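Local coordinates for protein putative enoyl-CoA hydratase/isomerase (Mycobacterium abscessus, PDB 4MI2) that probably isomerises ring-1,2-epoxyphenylacetyl-CoA in phenylacetate degradation, as a member of the enoyl-CoA hydratase/isomerase (crotonase) family, at residues 11-16 with 51-56; 106-111 with 204-209. One frame throughout, in Å; residues are numbered along the deposited sequence.

Contact 1 (11-16 with 51-56); sequences YSVNHA and PAVRAV
Val13 and Val53 touch at the edge of the crotonase-fold sheet, where the end of strand 9-13 meets the run into strand 55-60. Strand 18-23 lies between these two strands in the sheet, antiparallel to the first and parallel to the second, so 11-16 and 51-56 meet across it rather than as paired strands. The link from 18-23 through helix 34-49 to 55-60 is a beta-alpha-beta crossover.

The apolar part is small. The CG2 methyls of Val13 and Val53 lie 4.1 Å apart. Each valine has CG1 anti to its backbone N (chi1 -179° in Val13), which leaves CG2 beside that N and facing its counterpart. Tyr11 adds a looser touch: its OH comes within 4.4 Å of Val53 CG2, while its side chain packs on Ala43, Ala46 and Ala47 of helix 34-49. Val53 is buried and also packs on Ala19 and Val105.

At the other end the touch is to a carbonyl oxygen. Arg54 CG passes 4.1 Å from Ala16 O, a van der Waals approach, and the chain then bends at chi2 and chi3. Its guanidinium group is held away from 11-16: NE bonds to Thr211 OG1, and NH2 to the carbonyls of Gly209 and Phe264. The backbone of Arg54 pairs with Gly17, just beyond Ala16. The turn carrying Ala16 is an Asx turn in which Asn14 OD1 also accepts from Val18 N; the Ala16 N to Asn14 OD1 bond measures 2.9 Å, with its donor 56° out of the carbonyl plane.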
loop_
_atom_site.group_PDB
_atom_site.type_symbol
_atom_site.label_atom_id
_atom_site.label_comp_id
_atom_site.label_asym_id
_atom_site.label_seq_id
_atom_site.Cartn_x
_atom_site.Cartn_y
_atom_site.Cartn_z
ATOM N N TYR B 11 11.838 -31.768 -7.827
ATOM C CA TYR B 11 12.877 -30.802 -7.513
ATOM C C TYR B 11 14.118 -31.094 -8.340
ATOM O O TYR B 11 14.539 -32.247 -8.454
ATOM C CB TYR B 11 13.232 -30.866 -6.027
ATOM C CG TYR B 11 14.326 -29.909 -5.612
ATOM C CD1 TYR B 11 14.057 -28.568 -5.419
ATOM C CD2 TYR B 11 15.633 -30.349 -5.411
ATOM C CE1 TYR B 11 15.048 -27.679 -5.032
ATOM C CE2 TYR B 11 16.639 -29.469 -5.021
ATOM C CZ TYR B 11 16.336 -28.130 -4.834
ATOM O OH TYR B 11 17.312 -27.239 -4.455
ATOM N N SER B 12 14.701 -30.046 -8.912
ATOM C CA SER B 12 16.000 -30.143 -9.582
ATOM C C SER B 12 16.708 -28.788 -9.590
ATOM O O SER B 12 16.063 -27.742 -9.543
ATOM C CB SER B 12 15.829 -30.638 -11.023
ATOM O OG SER B 12 15.061 -29.718 -11.779
ATOM N N VAL B 13 18.035 -28.816 -9.638
ATOM C CA VAL B 13 18.827 -27.594 -9.824
ATOM C C VAL B 13 19.566 -27.740 -11.143
ATOM O O VAL B 13 20.279 -28.725 -11.330
ATOM C CB VAL B 13 19.860 -27.387 -8.696
ATOM C CG1 VAL B 13 20.638 -26.089 -8.923
ATOM C CG2 VAL B 13 19.182 -27.390 -7.331
ATOM N N ASN B 14 19.401 -26.781 -12.054
ATOM C CA ASN B 14 20.029 -26.892 -13.373
ATOM C C ASN B 14 21.454 -26.307 -13.427
ATOM O O ASN B 14 22.021 -25.891 -12.409
ATOM C CB ASN B 14 19.100 -26.344 -14.486
ATOM C CG ASN B 14 19.148 -24.830 -14.644
ATOM O OD1 ASN B 14 19.886 -24.128 -13.957
ATOM N ND2 ASN B 14 18.337 -24.319 -15.566
ATOM N N HIS B 15 22.026 -26.331 -14.628
ATOM C CA HIS B 15 23.388 -25.847 -14.905
ATOM C C HIS B 15 23.626 -24.395 -14.487
ATOM O O HIS B 15 24.726 -24.044 -14.073
ATOM C CB HIS B 15 23.679 -25.984 -16.408
ATOM C CG HIS B 15 22.657 -25.313 -17.274
ATOM N ND1 HIS B 15 21.459 -25.910 -17.608
ATOM C CD2 HIS B 15 22.639 -24.084 -17.841
ATOM C CE1 HIS B 15 20.751 -25.079 -18.354
ATOM N NE2 HIS B 15 21.441 -23.961 -18.506
ATOM N N ALA B 16 22.602 -23.560 -14.617
ATOM C CA ALA B 16 22.709 -22.135 -14.312
ATOM C C ALA B 16 22.341 -21.786 -12.854
ATOM O O ALA B 16 22.333 -20.613 -12.483
ATOM C CB ALA B 16 21.837 -21.345 -15.275
ATOM N N PRO B 51 23.904 -23.240 -1.765
ATOM C CA PRO B 51 24.566 -22.001 -2.162
ATOM C C PRO B 51 24.824 -21.881 -3.669
ATOM O O PRO B 51 25.214 -20.816 -4.136
ATOM C CB PRO B 51 25.893 -22.046 -1.389
ATOM C CG PRO B 51 26.170 -23.497 -1.188
ATOM C CD PRO B 51 24.841 -24.197 -1.138
ATOM N N ALA B 52 24.610 -22.958 -4.417
ATOM C CA ALA B 52 24.700 -22.899 -5.872
ATOM C C ALA B 52 23.425 -22.334 -6.501
ATOM O O ALA B 52 23.420 -21.987 -7.676
ATOM C CB ALA B 52 24.989 -24.278 -6.436
ATOM N N VAL B 53 22.345 -22.238 -5.729
ATOM C CA VAL B 53 21.066 -21.774 -6.269
ATOM C C VAL B 53 21.075 -20.249 -6.414
ATOM O O VAL B 53 21.375 -19.541 -5.458
ATOM C CB VAL B 53 19.890 -22.245 -5.383
ATOM C CG1 VAL B 53 18.600 -21.523 -5.747
ATOM C CG2 VAL B 53 19.722 -23.752 -5.509
ATOM N N ARG B 54 20.773 -19.753 -7.613
ATOM C CA ARG B 54 20.793 -18.303 -7.877
ATOM C C ARG B 54 19.398 -17.749 -8.240
ATOM O O ARG B 54 19.189 -16.532 -8.312
ATOM C CB ARG B 54 21.862 -17.947 -8.940
ATOM C CG ARG B 54 23.139 -18.794 -8.845
ATOM C CD ARG B 54 24.490 -18.177 -9.235
ATOM N NE ARG B 54 24.498 -16.878 -9.912
ATOM C CZ ARG B 54 25.200 -16.573 -11.012
ATOM N NH1 ARG B 54 25.939 -17.483 -11.644
ATOM N NH2 ARG B 54 25.150 -15.337 -11.509
ATOM N N ALA B 55 18.450 -18.652 -8.457
ATOM C CA ALA B 55 17.042 -18.288 -8.649
ATOM C C ALA B 55 16.187 -19.536 -8.509
ATOM O O ALA B 55 16.680 -20.654 -8.656
ATOM C CB ALA B 55 16.812 -17.643 -10.014
ATOM N N VAL B 56 14.905 -19.321 -8.233
ATOM C CA VAL B 56 13.946 -20.397 -8.045
ATOM C C VAL B 56 12.756 -20.168 -8.972
ATOM O O VAL B 56 12.299 -19.034 -9.151
ATOM C CB VAL B 56 13.458 -20.456 -6.589
ATOM C CG1 VAL B 56 12.390 -21.525 -6.402
ATOM C CG2 VAL B 56 14.628 -20.705 -5.658
#

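Contact 2 (106-111 with 204-209); sequences PVVVAI and GRLAGG
Leu206 has CG anti to its carbonyl carbon (chi1 -68°) and CD1 continuing the chain away from CA (chi2 170°), an extended shape that carries this one methyl to both Pro106 and Val108. In Val108, CG1 is anti to the backbone N (chi1 -173°), and the other branch, CG2, meets the leucine. Leu206 CD1 rests 3.7 Å from Pro106 CB and 3.9 Å from Val108 CG2, bridging two residues that project from the same side of the chain, while Val107 between them points away. The contact is wholly apolar and its three touching residues are buried.

Leu206 sits in the last turn of helix 195-207, which ends as Gly208 N bonds to Gly204 O (3.2 Å) and Gly209 N to Leu206 O (3.1 Å). Leu170 and Leu171 of the second subunit pack on Pro106 and Leu206 respectively, so the cluster also belongs to a subunit interface.

Further along, Ala199 and Val202 of helix 195-207 cover Val108, and Pro195 and Ala199 cover Ala110. Phe214 of helix 211-223 packs on both Pro106 and Leu206, while strand 107-111 is flanked in the sheet by strands 55-60 and 128-132.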
loop_
_atom_site.group_PDB
_atom_site.type_symbol
_atom_site.label_atom_id
_atom_site.label_comp_id
_atom_site.label_asym_id
_atom_site.label_seq_id
_atom_site.Cartn_x
_atom_site.Cartn_y
_atom_site.Cartn_z
ATOM N N PRO B 106 16.011 -14.635 -5.979
ATOM C CA PRO B 106 14.710 -14.348 -6.567
ATOM C C PRO B 106 13.868 -15.595 -6.817
ATOM O O PRO B 106 14.393 -16.612 -7.232
ATOM C CB PRO B 106 15.067 -13.659 -7.888
ATOM C CG PRO B 106 16.427 -13.074 -7.656
ATOM C CD PRO B 106 17.110 -14.098 -6.803
ATOM N N VAL B 107 12.565 -15.496 -6.556
ATOM C CA VAL B 107 11.632 -16.616 -6.733
ATOM C C VAL B 107 10.572 -16.187 -7.723
ATOM O O VAL B 107 9.934 -15.157 -7.530
ATOM C CB VAL B 107 10.938 -17.001 -5.410
ATOM C CG1 VAL B 107 9.954 -18.147 -5.624
ATOM C CG2 VAL B 107 11.966 -17.374 -4.360
ATOM N N VAL B 108 10.409 -16.978 -8.780
ATOM C CA VAL B 108 9.452 -16.727 -9.845
ATOM C C VAL B 108 8.425 -17.841 -9.793
ATOM O O VAL B 108 8.779 -18.984 -9.506
ATOM C CB VAL B 108 10.143 -16.763 -11.220
ATOM C CG1 VAL B 108 9.187 -16.338 -12.331
ATOM C CG2 VAL B 108 11.387 -15.885 -11.215
ATOM N N VAL B 109 7.158 -17.518 -10.076
ATOM C CA VAL B 109 6.109 -18.531 -10.121
ATOM C C VAL B 109 5.281 -18.410 -11.403
ATOM O O VAL B 109 4.967 -17.307 -11.861
ATOM C CB VAL B 109 5.225 -18.508 -8.851
ATOM C CG1 VAL B 109 4.456 -17.203 -8.742
ATOM C CG2 VAL B 109 4.286 -19.709 -8.807
ATOM N N ALA B 110 4.990 -19.567 -12.000
ATOM C CA ALA B 110 4.173 -19.673 -13.206
ATOM C C ALA B 110 2.810 -20.198 -12.791
ATOM O O ALA B 110 2.720 -21.277 -12.203
ATOM C CB ALA B 110 4.818 -20.625 -14.206
ATOM N N ILE B 111 1.761 -19.437 -13.095
ATOM C CA ILE B 111 0.416 -19.755 -12.622
ATOM C C ILE B 111 -0.541 -20.032 -13.781
ATOM O O ILE B 111 -0.973 -19.131 -14.514
ATOM C CB ILE B 111 -0.159 -18.648 -11.720
ATOM C CG1 ILE B 111 0.881 -18.203 -10.685
ATOM C CG2 ILE B 111 -1.409 -19.145 -11.004
ATOM C CD1 ILE B 111 0.429 -17.014 -9.863
ATOM N N GLY B 204 15.926 -17.872 -15.489
ATOM C CA GLY B 204 17.248 -18.071 -16.093
ATOM C C GLY B 204 18.033 -16.775 -16.193
ATOM O O GLY B 204 19.218 -16.745 -15.877
ATOM N N ARG B 205 17.365 -15.700 -16.615
ATOM C CA ARG B 205 17.990 -14.373 -16.707
ATOM C C ARG B 205 18.402 -13.851 -15.325
ATOM O O ARG B 205 19.508 -13.342 -15.141
ATOM C CB ARG B 205 17.053 -13.373 -17.405
ATOM N N LEU B 206 17.524 -14.003 -14.347
ATOM C CA LEU B 206 17.847 -13.641 -12.959
ATOM C C LEU B 206 18.999 -14.474 -12.396
ATOM O O LEU B 206 19.819 -13.966 -11.627
ATOM C CB LEU B 206 16.616 -13.803 -12.057
ATOM C CG LEU B 206 15.462 -12.817 -12.295
ATOM C CD1 LEU B 206 14.232 -13.238 -11.504
ATOM C CD2 LEU B 206 15.869 -11.396 -11.928
ATOM N N ALA B 207 19.051 -15.754 -12.766
ATOM C CA ALA B 207 20.116 -16.635 -12.284
ATOM C C ALA B 207 21.490 -16.229 -12.811
ATOM O O ALA B 207 22.484 -16.412 -12.120
ATOM C CB ALA B 207 19.825 -18.079 -12.642
ATOM N N GLY B 208 21.543 -15.663 -14.018
ATOM C CA GLY B 208 22.808 -15.171 -14.600
ATOM C C GLY B 208 23.162 -13.757 -14.144
ATOM O O GLY B 208 24.165 -13.187 -14.581
ATOM N N GLY B 209 22.338 -13.188 -13.265
ATOM C CA GLY B 209 22.533 -11.827 -12.781
ATOM C C GLY B 209 23.342 -11.718 -11.497
ATOM O O GLY B 209 23.865 -12.709 -10.986
#

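Contact 1 is a surface contact at the sheet's edge, whereas contact 2 is buried and lies nearer the centre of the chain; their centres are about 10 Å apart. They share the main sheet, in which strands 55-60 and 107-111 are neighbours: Val56 N pairs with Pro106 O and Val56 O with Val108 N, at 2.9 and 2.8 Å, probable hydrogen bonds. Contact 1 combines a single methyl-methyl touch and a tyrosine hydroxyl approach with a polar turn and an arginine, while contact 2 joins strand to helix through aliphatic groups alone and is extended by another subunit. The arginine of contact 1 reaches the end of the 204-209 segment.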